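Local atomic coordinates of putative esterase (Uncultured bacterium, PDB entry 7C4D), a protein that probably hydrolyses carboxylic esters as a carboxylesterase of the alpha/beta hydrolase fold, recovered from a marine microorganism. Residues 31-36 with 134-139; 163-168 with 172-177; 67-72 with 95-100; 58-63 with 193-198. All blocks are in the same frame, centred on the assembly; numbering follows the deposited sequence.

How the contacts relate
The chain leaves strand 25-29 and enters the loop 31-36, where contact 1 opens. Contact 4 opens at 58-63, after strand 51-55. Contact 3 follows at 67-72 and is the first to close, at 95-100, so it lies within the spans of both earlier contacts. Contact 1 then closes on 134-139. Contact 2 comes next: it joins 163-168 to 172-177 across three residues of helix 168-175, in series with contact 1 and within the span of contact 4. Contact 4 closes last, at 193-198, and so crosses contact 1. Contacts 1 and 4 tie loops at the strand ends to the helical cap. Contact 3 joins the start of helix 71-84 and the loop before it to the start of helix 97-108.

Contact 1: residues 31-36 with 134-139. With ACT (acetate ion), chain D; SO4 (sulfate ion), chain E.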
# COMPACT_ATOMS: atom_id res chain seq x y z
N GLY A 31 -1.19 -0.55 1.09
CA GLY A 31 -1.58 0.84 1.15
C GLY A 31 -2.00 1.31 2.57
O GLY A 31 -1.87 0.58 3.55
N LEU A 32 -2.48 2.57 2.68
CA LEU A 32 -2.79 3.15 3.99
C LEU A 32 -3.84 2.31 4.75
O LEU A 32 -4.84 1.87 4.18
CB LEU A 32 -3.28 4.59 3.76
CG LEU A 32 -3.31 5.53 4.97
CD1 LEU A 32 -1.94 5.73 5.57
CD2 LEU A 32 -3.88 6.88 4.55
N TYR A 33 -3.62 2.09 6.05
CA TYR A 33 -4.51 1.27 6.88
C TYR A 33 -4.41 -0.24 6.60
O TYR A 33 -5.18 -1.01 7.20
CB TYR A 33 -5.98 1.73 6.85
CG TYR A 33 -6.15 3.21 7.02
CD1 TYR A 33 -5.80 3.82 8.21
CD2 TYR A 33 -6.68 4.00 6.01
CE1 TYR A 33 -5.92 5.18 8.39
CE2 TYR A 33 -6.82 5.38 6.18
CZ TYR A 33 -6.42 5.97 7.37
OH TYR A 33 -6.53 7.31 7.59
N GLY A 34 -3.52 -0.67 5.67
CA GLY A 34 -3.38 -2.10 5.39
C GLY A 34 -2.19 -2.69 6.13
O GLY A 34 -1.54 -1.99 6.91
N SER A 35 -1.90 -3.98 5.90
CA SER A 35 -0.65 -4.60 6.32
C SER A 35 -0.33 -5.76 5.38
O SER A 35 -1.03 -5.97 4.39
CB SER A 35 -0.71 -5.08 7.75
OG SER A 35 -1.61 -6.16 7.85
N GLY A 36 0.77 -6.46 5.66
CA GLY A 36 1.14 -7.63 4.89
C GLY A 36 0.04 -8.69 4.94
O GLY A 36 -0.20 -9.35 3.92
N LYS A 134 -11.13 12.82 -0.45
CA LYS A 134 -12.39 12.88 0.28
C LYS A 134 -12.57 11.65 1.15
O LYS A 134 -12.95 11.76 2.31
CB LYS A 134 -13.58 13.01 -0.68
CG LYS A 134 -13.86 14.41 -1.18
CD LYS A 134 -14.64 14.45 -2.49
CE LYS A 134 -15.36 15.77 -2.70
NZ LYS A 134 -14.95 16.80 -1.73
N THR A 135 -12.28 10.48 0.57
CA THR A 135 -12.52 9.22 1.25
C THR A 135 -11.55 9.10 2.41
O THR A 135 -11.95 8.66 3.48
CB THR A 135 -12.60 8.04 0.29
OG1 THR A 135 -13.80 8.30 -0.45
CG2 THR A 135 -12.77 6.69 0.95
N HIS A 136 -10.30 9.53 2.20
CA HIS A 136 -9.31 9.51 3.26
C HIS A 136 -9.73 10.43 4.41
O HIS A 136 -9.64 10.04 5.57
CB HIS A 136 -7.89 9.68 2.70
CG HIS A 136 -7.40 8.38 2.17
ND1 HIS A 136 -7.82 7.87 0.95
CD2 HIS A 136 -6.63 7.42 2.72
CE1 HIS A 136 -7.30 6.68 0.76
NE2 HIS A 136 -6.58 6.38 1.83
N LYS A 137 -10.23 11.63 4.06
CA LYS A 137 -10.69 12.61 5.04
C LYS A 137 -11.77 12.01 5.93
O LYS A 137 -11.72 12.12 7.15
CB LYS A 137 -11.16 13.89 4.35
CG LYS A 137 -10.06 14.78 3.78
CD LYS A 137 -8.98 15.11 4.78
CE LYS A 137 -8.64 16.58 4.79
NZ LYS A 137 -8.85 17.19 3.46
N LYS A 138 -12.75 11.35 5.32
CA LYS A 138 -13.78 10.60 6.03
C LYS A 138 -13.18 9.56 6.98
O LYS A 138 -13.41 9.64 8.18
CB LYS A 138 -14.77 9.99 5.04
CG LYS A 138 -15.59 11.01 4.26
CD LYS A 138 -16.40 10.39 3.13
CE LYS A 138 -17.28 9.25 3.60
NZ LYS A 138 -17.33 8.15 2.60
N ILE A 139 -12.38 8.61 6.46
CA ILE A 139 -11.78 7.53 7.24
C ILE A 139 -11.06 8.08 8.47
O ILE A 139 -11.18 7.51 9.56
CB ILE A 139 -10.83 6.65 6.38
CG1 ILE A 139 -11.57 5.87 5.29
CG2 ILE A 139 -10.00 5.73 7.27
CD1 ILE A 139 -10.78 5.62 4.00
C ACT D . -4.10 4.42 0.17
O ACT D . -5.20 3.88 -0.08
OXT ACT D . -3.05 3.78 0.35
CH3 ACT D . -3.99 5.97 0.24
S SO4 E . -3.93 -3.37 1.43
O1 SO4 E . -3.48 -3.87 2.70
O2 SO4 E . -4.43 -2.02 1.63
O3 SO4 E . -2.83 -3.32 0.49
O4 SO4 E . -4.97 -4.21 0.91
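Leu-32 and Tyr-33 form the corner of a type II turn in the loop after strand 25-29, and they meet His-136 and Ile-139 on helix 131-144. The turn runs from Gly-31 to Gly-34. Leu-32 CD2 comes to the edge of the imidazole, near its plane, 3.3 Å from His-136 CD2. Its CG is anti to the backbone N (chi1 -164°), which sends the branched end to the helix. Tyr-33 runs alongside Ile-139 in the opposite sense, with Tyr-33 CE2 3.4 Å from Ile-139 CG2. The Tyr-33 hydroxyl is buried and has no polar partner in the model. The backbone N of Leu-32 probably forms part of the oxyanion hole, as in other alpha/beta hydrolases. Leu-32 N donates a nearly straight bond of 2.7 Å to OXT of an acetate. The acetate methyl, CH3, lies 3.1 Å from His-136 NE2, so the ring forms part of the wall around it. A sulfate lies nearby, and Gly-31 N donates to sulfate O3 at 3.3 Å. Both ions are probably from the crystallisation liquor. The helix belongs to the cap that follows strand 113-119. His-136 ND1 is held by Asn-132 O, one turn earlier, which fixes the tilt of the ring. With the imidazole replaced by an alanine here, a gap is likely to open beside Leu-32 CD2 and the acetate methyl, and Asn-132 O would probably lose this partner. Ile-199 and Met-203 of helix 199-203 also pack on His-136.

Contact 2: residues 163-168 with 172-177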
# COMPACT_ATOMS: atom_id res chain seq x y z
N ARG A 163 -22.21 3.52 11.43
CA ARG A 163 -22.85 4.81 11.27
C ARG A 163 -22.00 5.70 10.36
O ARG A 163 -22.54 6.54 9.65
CB ARG A 163 -23.06 5.47 12.64
CG ARG A 163 -23.28 4.50 13.79
CD ARG A 163 -24.73 4.19 14.16
NE ARG A 163 -25.52 3.50 13.15
CZ ARG A 163 -26.63 3.97 12.60
NH1 ARG A 163 -27.28 3.26 11.70
NH2 ARG A 163 -27.11 5.15 12.97
N TYR A 164 -20.68 5.50 10.40
CA TYR A 164 -19.71 6.34 9.71
C TYR A 164 -19.59 5.95 8.23
O TYR A 164 -19.84 6.77 7.35
CB TYR A 164 -18.35 6.28 10.40
CG TYR A 164 -18.18 7.17 11.61
CD1 TYR A 164 -18.03 8.54 11.48
CD2 TYR A 164 -18.14 6.63 12.89
CE1 TYR A 164 -17.87 9.36 12.59
CE2 TYR A 164 -17.97 7.43 14.01
CZ TYR A 164 -17.84 8.80 13.86
OH TYR A 164 -17.67 9.59 14.95
N ILE A 165 -19.15 4.72 7.97
CA ILE A 165 -18.97 4.25 6.60
C ILE A 165 -19.79 2.98 6.40
O ILE A 165 -19.89 2.16 7.31
CB ILE A 165 -17.48 4.05 6.23
CG1 ILE A 165 -16.51 4.36 7.38
CG2 ILE A 165 -17.13 4.82 4.96
CD1 ILE A 165 -16.13 3.16 8.22
N ASP A 166 -20.35 2.82 5.19
CA ASP A 166 -21.33 1.79 4.88
C ASP A 166 -20.65 0.50 4.44
O ASP A 166 -20.90 -0.56 5.02
CB ASP A 166 -22.31 2.25 3.79
CG ASP A 166 -22.84 3.65 3.99
OD1 ASP A 166 -23.11 4.02 5.15
OD2 ASP A 166 -22.97 4.37 2.99
N ASN A 167 -19.81 0.60 3.39
CA ASN A 167 -19.12 -0.54 2.81
C ASN A 167 -18.53 -1.40 3.93
O ASN A 167 -17.70 -0.93 4.70
CB ASN A 167 -18.05 -0.11 1.81
CG ASN A 167 -17.39 -1.28 1.12
OD1 ASN A 167 -16.16 -1.38 1.09
ND2 ASN A 167 -18.19 -2.18 0.57
N VAL A 168 -19.00 -2.65 4.02
CA VAL A 168 -18.64 -3.52 5.13
C VAL A 168 -17.19 -3.97 4.99
O VAL A 168 -16.50 -4.13 5.99
CB VAL A 168 -19.61 -4.71 5.30
CG1 VAL A 168 -20.96 -4.29 5.86
CG2 VAL A 168 -19.76 -5.54 4.02
N MET A 172 -14.42 -3.72 7.89
CA MET A 172 -13.60 -4.78 8.48
C MET A 172 -12.12 -4.62 8.12
O MET A 172 -11.26 -5.01 8.91
CB MET A 172 -14.05 -6.19 8.09
CG MET A 172 -14.98 -6.82 9.10
SD MET A 172 -16.71 -6.45 8.70
CE MET A 172 -16.94 -7.44 7.21
N PHE A 173 -11.86 -4.05 6.93
CA PHE A 173 -10.54 -3.64 6.48
C PHE A 173 -9.90 -2.76 7.57
O PHE A 173 -8.80 -3.06 8.08
CB PHE A 173 -10.62 -3.03 5.07
CG PHE A 173 -9.31 -2.47 4.57
CD1 PHE A 173 -8.36 -3.30 3.98
CD2 PHE A 173 -9.00 -1.13 4.75
CE1 PHE A 173 -7.12 -2.81 3.59
CE2 PHE A 173 -7.77 -0.63 4.36
CZ PHE A 173 -6.83 -1.47 3.78
N LEU A 174 -10.66 -1.74 7.98
CA LEU A 174 -10.21 -0.80 9.00
C LEU A 174 -10.11 -1.47 10.36
O LEU A 174 -9.18 -1.19 11.13
CB LEU A 174 -11.16 0.40 9.02
CG LEU A 174 -11.15 1.26 7.75
CD1 LEU A 174 -12.27 2.30 7.77
CD2 LEU A 174 -9.80 1.93 7.58
N LEU A 175 -11.05 -2.37 10.63
CA LEU A 175 -11.19 -3.02 11.93
C LEU A 175 -10.13 -4.11 12.10
O LEU A 175 -10.01 -4.69 13.18
CB LEU A 175 -12.58 -3.66 12.04
CG LEU A 175 -13.73 -2.77 12.51
CD1 LEU A 175 -15.03 -3.55 12.43
CD2 LEU A 175 -13.51 -2.26 13.93
N LYS A 176 -9.40 -4.43 11.02
CA LYS A 176 -8.29 -5.34 11.25
C LYS A 176 -7.20 -4.60 12.00
O LYS A 176 -6.24 -5.24 12.41
CB LYS A 176 -7.72 -5.88 9.94
CG LYS A 176 -8.50 -7.01 9.32
CD LYS A 176 -8.11 -7.15 7.87
CE LYS A 176 -9.26 -7.59 7.00
NZ LYS A 176 -8.89 -7.51 5.57
N ASN A 177 -7.35 -3.27 12.19
CA ASN A 177 -6.31 -2.44 12.80
C ASN A 177 -6.52 -2.27 14.30
O ASN A 177 -5.67 -1.69 14.99
CB ASN A 177 -6.19 -1.07 12.16
CG ASN A 177 -5.51 -1.19 10.82
OD1 ASN A 177 -4.30 -1.37 10.76
ND2 ASN A 177 -6.30 -1.16 9.77
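Val-168 and Met-172 are one helical turn apart at the start of helix 168-175. Val-168 O accepts from Met-172 N at 2.8 Å, with an N-H...O angle of 163°. The chain before it, 165-167, is loop, coming off the weakly bonded end of helix 154-164. Asn-167 holds the N-cap position, and its OD1 takes the N-H of Leu-170. At the other end of the segment, Leu-174 O is gripped twice by Asn-177: by its N at 3.0 Å and by its side-chain ND2 at 3.2 Å. Both donors come from the same face of the carbonyl. The ND2 stands well above the carbonyl plane, though the oxygen lies in the plane of the Asn-177 amide. The ND2 also donates to Tyr-33 O, which ties the end of this segment to the loop 31-36. Among the side chains, Met-172 is bent at chi2 (90°) and chi3 (70°). This folds its end back on the preceding turn, where Met-172 CE lies 3.6 Å from Val-168 O and 4.3 Å from Val-168 CB. This pair lies at the exposed side. The buried side is carried by Ile-165 and Leu-174, whose CD1 atoms meet at 4.0 Å. Both side chains also touch helix 131-144, Ile-165 at Lys-138 and Leu-174 at Ile-139. On another side of the helix, the Phe-173 ring meets Trp-254 edge-to-face. The arrangement is a helix-loop-helix corner with an asparagine N-cap, set in the helical cap that this hydrolase carries over its core.

Contact 3: residues 67-72 with 95-100. With ACT (acetate ion), chain D; SO4 (sulfate ion), chain E.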
# COMPACT_ATOMS: atom_id res chain seq x y z
N ASP A 67 6.43 9.90 13.46
CA ASP A 67 5.57 11.05 13.20
C ASP A 67 5.58 11.39 11.71
O ASP A 67 4.54 11.65 11.14
CB ASP A 67 6.00 12.28 14.00
CG ASP A 67 5.88 12.08 15.50
OD1 ASP A 67 4.76 11.79 15.97
OD2 ASP A 67 6.92 12.21 16.18
N ASP A 68 6.79 11.39 11.13
CA ASP A 68 6.99 11.56 9.70
C ASP A 68 6.62 10.25 8.97
O ASP A 68 7.13 9.17 9.29
CB ASP A 68 8.46 11.90 9.41
CG ASP A 68 8.71 12.14 7.94
OD1 ASP A 68 7.79 12.63 7.29
OD2 ASP A 68 9.81 11.80 7.46
N MET A 69 5.75 10.39 7.98
CA MET A 69 5.34 9.35 7.05
C MET A 69 5.47 9.84 5.61
O MET A 69 4.64 9.51 4.77
CB MET A 69 3.85 9.08 7.24
CG MET A 69 3.55 7.96 8.13
SD MET A 69 1.78 7.79 8.13
CE MET A 69 1.55 6.63 6.78
N SER A 70 6.49 10.65 5.31
CA SER A 70 6.71 11.12 3.96
C SER A 70 7.17 9.93 3.10
O SER A 70 7.65 8.95 3.66
CB SER A 70 7.74 12.21 4.00
OG SER A 70 9.04 11.66 4.10
N TYR A 71 7.09 10.04 1.76
CA TYR A 71 7.41 8.96 0.85
C TYR A 71 8.92 8.79 0.85
O TYR A 71 9.44 7.71 0.58
CB TYR A 71 6.84 9.22 -0.55
CG TYR A 71 5.36 8.94 -0.65
CD1 TYR A 71 4.87 7.66 -0.38
CD2 TYR A 71 4.45 9.91 -1.06
CE1 TYR A 71 3.53 7.37 -0.39
CE2 TYR A 71 3.09 9.62 -1.16
CZ TYR A 71 2.64 8.34 -0.81
OH TYR A 71 1.33 7.93 -0.86
N GLU A 72 9.59 9.89 1.19
CA GLU A 72 11.04 9.87 1.29
C GLU A 72 11.44 8.89 2.41
O GLU A 72 12.34 8.08 2.23
CB GLU A 72 11.55 11.28 1.56
CG GLU A 72 13.03 11.38 1.83
CD GLU A 72 13.90 11.16 0.60
OE1 GLU A 72 14.91 10.44 0.73
OE2 GLU A 72 13.56 11.71 -0.47
N HIS A 95 0.69 -1.31 -3.63
CA HIS A 95 -0.72 -0.96 -3.75
C HIS A 95 -0.93 0.42 -3.12
O HIS A 95 -0.61 0.62 -1.95
CB HIS A 95 -1.60 -2.01 -3.06
CG HIS A 95 -3.04 -1.63 -3.05
ND1 HIS A 95 -3.73 -1.39 -1.90
CD2 HIS A 95 -3.90 -1.38 -4.05
CE1 HIS A 95 -4.96 -1.04 -2.20
NE2 HIS A 95 -5.09 -1.06 -3.50
N SER A 96 -1.46 1.35 -3.93
CA SER A 96 -1.80 2.70 -3.50
C SER A 96 -0.62 3.39 -2.80
O SER A 96 0.43 3.62 -3.43
CB SER A 96 -3.05 2.73 -2.69
OG SER A 96 -3.73 3.96 -2.93
N MET A 97 -0.77 3.68 -1.50
CA MET A 97 0.30 4.36 -0.78
C MET A 97 1.58 3.56 -0.99
O MET A 97 2.63 4.14 -1.24
CB MET A 97 0.01 4.48 0.72
CG MET A 97 1.18 5.03 1.52
SD MET A 97 0.94 5.09 3.32
CE MET A 97 1.26 3.39 3.82
N GLY A 98 1.46 2.23 -0.92
CA GLY A 98 2.58 1.33 -1.16
C GLY A 98 3.15 1.47 -2.57
O GLY A 98 4.36 1.37 -2.78
N GLY A 99 2.28 1.81 -3.51
CA GLY A 99 2.69 2.04 -4.89
C GLY A 99 3.51 3.31 -5.08
O GLY A 99 4.42 3.32 -5.91
N LYS A 100 3.19 4.38 -4.33
CA LYS A 100 3.98 5.61 -4.39
C LYS A 100 5.34 5.42 -3.75
O LYS A 100 6.35 5.89 -4.29
CB LYS A 100 3.25 6.80 -3.76
CG LYS A 100 2.64 7.73 -4.78
CD LYS A 100 1.62 8.69 -4.22
CE LYS A 100 0.83 9.33 -5.34
NZ LYS A 100 -0.18 10.28 -4.85
C ACT D . -4.10 4.42 0.17
O ACT D . -5.20 3.88 -0.08
OXT ACT D . -3.05 3.78 0.35
CH3 ACT D . -3.99 5.97 0.24
S SO4 E . -3.93 -3.37 1.43
O1 SO4 E . -3.48 -3.87 2.70
O2 SO4 E . -4.43 -2.02 1.63
O3 SO4 E . -2.83 -3.32 0.49
O4 SO4 E . -4.97 -4.21 0.91
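Tyr-71 holds its CG anti to the carbonyl carbon (chi1 -77°), which lays the ring against Lys-100. Met-97 has its CG anti to the backbone N (chi1 173°) and is extended at chi2, which carries SD out to Met-69. Lys-100 CB sits over one face of the Tyr-71 ring, 3.6 Å from its centroid, in a CH-pi contact. Beyond CG the lysine is extended; Lys-100 CD passes 3.5 Å from Tyr-71 OH, and its NZ goes on to Ser-204 O and Gly-124 O. Tyr-71 CE1 also lies 3.5 Å from Met-97 O. The two methionines cross at about a right angle, with Met-69 CE 3.8 Å from Met-97 SD. The Tyr-71 hydroxyl is bonded to Ile-202 O. A phenylalanine here lacks that hydroxyl and would probably leave the Ile-202 carbonyl without its mate, loosening the tie between the core and helix 199-203. Ahead of Tyr-71, Ser-70 caps its helix, and Asp-68 OD1 takes Ser-70 N at 3.1 Å in an Asx turn. Met-97 N donates to acetate OXT at 2.9 Å. Ser-96 OG lies beside the same ion, and the Ser-96 side chain touches His-253. The backbone of Ser-96 is strained, with positive phi, between strand 90-95 and helix 97-108. This fits a nucleophile elbow, in which Ser-96 is probably the nucleophile of a Ser-His-Asp triad.

Contact 4: residues 58-63 with 193-198; sequences RNHGRS and DSIEKN
Asn-59 OD1 is gripped by two donors, Ala-66 N and Asn-191 ND2, and this fixes the amide that faces Ser-194. The amide's other end, Asn-59 ND2, lies 3.0 Å from Ser-194 OG and 3.4 Å from Ser-194 CB. The CG of Asn-59 is anti to the carbonyl carbon (chi1 -67°), which carries the amide to Ser-194 on helix 192-196. Ser-194 OG bonds on to Asp-67 O, so the serine of the helix meets this one loop at two points, Asn-59 and Asp-67. The second pair is less polar. His-60 and Ile-195 cross at about a right angle, with Ile-195 CD1 4.2 Å from His-60 NE2. The imidazole is held at both nitrogens. His-60 ND1 donates to Arg-58 O at 2.9 Å with an N-H...O angle of 168°, and the oxygen lies in the ring plane. His-60 NE2 accepts from Tyr-33 N, of the loop 31-36. Arg-58 turns elsewhere: its NE makes a salt bridge with Asp-77, and its NH1 bonds to Asp-68 O. The segment then closes with a type II' turn from His-60 to Ser-63. Four buried residues thus join a loop of the core to helix 192-196 of the cap. In His-60, ND1 donates a hydrogen bond and NE2 accepts one, which is consistent with a neutral imidazole protonated at ND1 and fixed in rotation.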
# COMPACT_ATOMS: atom_id res chain seq x y z
N ARG A 58 5.93 1.64 7.95
CA ARG A 58 5.90 2.45 9.17
C ARG A 58 4.47 2.85 9.52
O ARG A 58 3.65 3.11 8.62
CB ARG A 58 6.86 3.63 9.05
CG ARG A 58 6.41 4.76 8.14
CD ARG A 58 7.22 6.02 8.39
NE ARG A 58 8.62 5.69 8.27
CZ ARG A 58 9.62 6.41 8.78
NH1 ARG A 58 9.34 7.52 9.44
NH2 ARG A 58 10.87 6.01 8.62
N ASN A 59 4.15 2.78 10.83
CA ASN A 59 2.87 3.16 11.44
C ASN A 59 1.77 2.12 11.18
O ASN A 59 0.60 2.37 11.50
CB ASN A 59 2.43 4.59 11.10
CG ASN A 59 3.33 5.64 11.71
OD1 ASN A 59 3.89 5.47 12.81
ND2 ASN A 59 3.50 6.74 10.99
N HIS A 60 2.15 0.95 10.65
CA HIS A 60 1.19 -0.04 10.21
C HIS A 60 1.56 -1.42 10.76
O HIS A 60 2.74 -1.74 10.91
CB HIS A 60 1.06 -0.08 8.67
CG HIS A 60 0.36 1.08 8.08
ND1 HIS A 60 1.00 2.28 7.81
CD2 HIS A 60 -0.92 1.22 7.67
CE1 HIS A 60 0.12 3.12 7.28
NE2 HIS A 60 -1.07 2.50 7.21
N GLY A 61 0.52 -2.22 11.00
CA GLY A 61 0.64 -3.60 11.40
C GLY A 61 1.50 -3.72 12.66
O GLY A 61 1.22 -3.09 13.67
N ARG A 62 2.59 -4.49 12.56
CA ARG A 62 3.51 -4.67 13.67
C ARG A 62 4.76 -3.82 13.49
O ARG A 62 5.72 -4.03 14.21
CB ARG A 62 3.96 -6.13 13.76
CG ARG A 62 2.81 -7.12 13.86
CD ARG A 62 3.36 -8.46 14.26
NE ARG A 62 2.34 -9.25 14.90
CZ ARG A 62 1.40 -9.95 14.27
NH1 ARG A 62 1.37 -9.96 12.95
NH2 ARG A 62 0.53 -10.65 14.97
N SER A 63 4.78 -2.90 12.52
CA SER A 63 5.99 -2.10 12.33
C SER A 63 6.07 -0.93 13.32
O SER A 63 5.08 -0.58 13.97
CB SER A 63 6.13 -1.70 10.88
OG SER A 63 6.98 -2.60 10.17
N ASP A 193 -2.53 9.28 14.43
CA ASP A 193 -2.14 10.67 14.56
C ASP A 193 -1.15 11.06 13.47
O ASP A 193 -1.30 12.12 12.84
CB ASP A 193 -1.60 11.01 15.95
CG ASP A 193 -1.48 12.51 16.15
OD1 ASP A 193 -2.55 13.18 16.17
OD2 ASP A 193 -0.34 13.02 16.24
N SER A 194 -0.11 10.23 13.30
CA SER A 194 0.87 10.49 12.26
C SER A 194 0.19 10.49 10.88
O SER A 194 0.47 11.34 10.03
CB SER A 194 2.06 9.56 12.33
OG SER A 194 2.90 9.68 11.18
N ILE A 195 -0.73 9.54 10.68
CA ILE A 195 -1.44 9.44 9.40
C ILE A 195 -2.15 10.77 9.09
O ILE A 195 -1.97 11.33 8.01
CB ILE A 195 -2.39 8.22 9.36
CG1 ILE A 195 -1.65 6.88 9.32
CG2 ILE A 195 -3.39 8.33 8.24
CD1 ILE A 195 -2.55 5.66 9.49
N GLU A 196 -2.95 11.26 10.04
CA GLU A 196 -3.70 12.50 9.93
C GLU A 196 -2.78 13.67 9.61
O GLU A 196 -3.06 14.43 8.69
CB GLU A 196 -4.52 12.82 11.18
CG GLU A 196 -5.40 14.05 11.02
CD GLU A 196 -6.38 14.34 12.15
OE1 GLU A 196 -5.91 14.50 13.31
OE2 GLU A 196 -7.60 14.42 11.88
N LYS A 197 -1.67 13.79 10.33
CA LYS A 197 -0.77 14.91 10.14
C LYS A 197 0.20 14.65 8.99
O LYS A 197 1.22 15.34 8.90
CB LYS A 197 0.01 15.21 11.43
CG LYS A 197 -0.85 15.57 12.64
CD LYS A 197 -0.05 16.11 13.80
CE LYS A 197 -0.94 16.53 14.95
NZ LYS A 197 -0.40 17.73 15.63
N ASN A 198 -0.11 13.66 8.13
CA ASN A 198 0.69 13.42 6.94
C ASN A 198 -0.18 13.25 5.69
O ASN A 198 0.35 12.85 4.64
CB ASN A 198 1.59 12.18 7.06
CG ASN A 198 2.80 12.38 7.93
OD1 ASN A 198 3.90 12.65 7.44
ND2 ASN A 198 2.59 12.24 9.24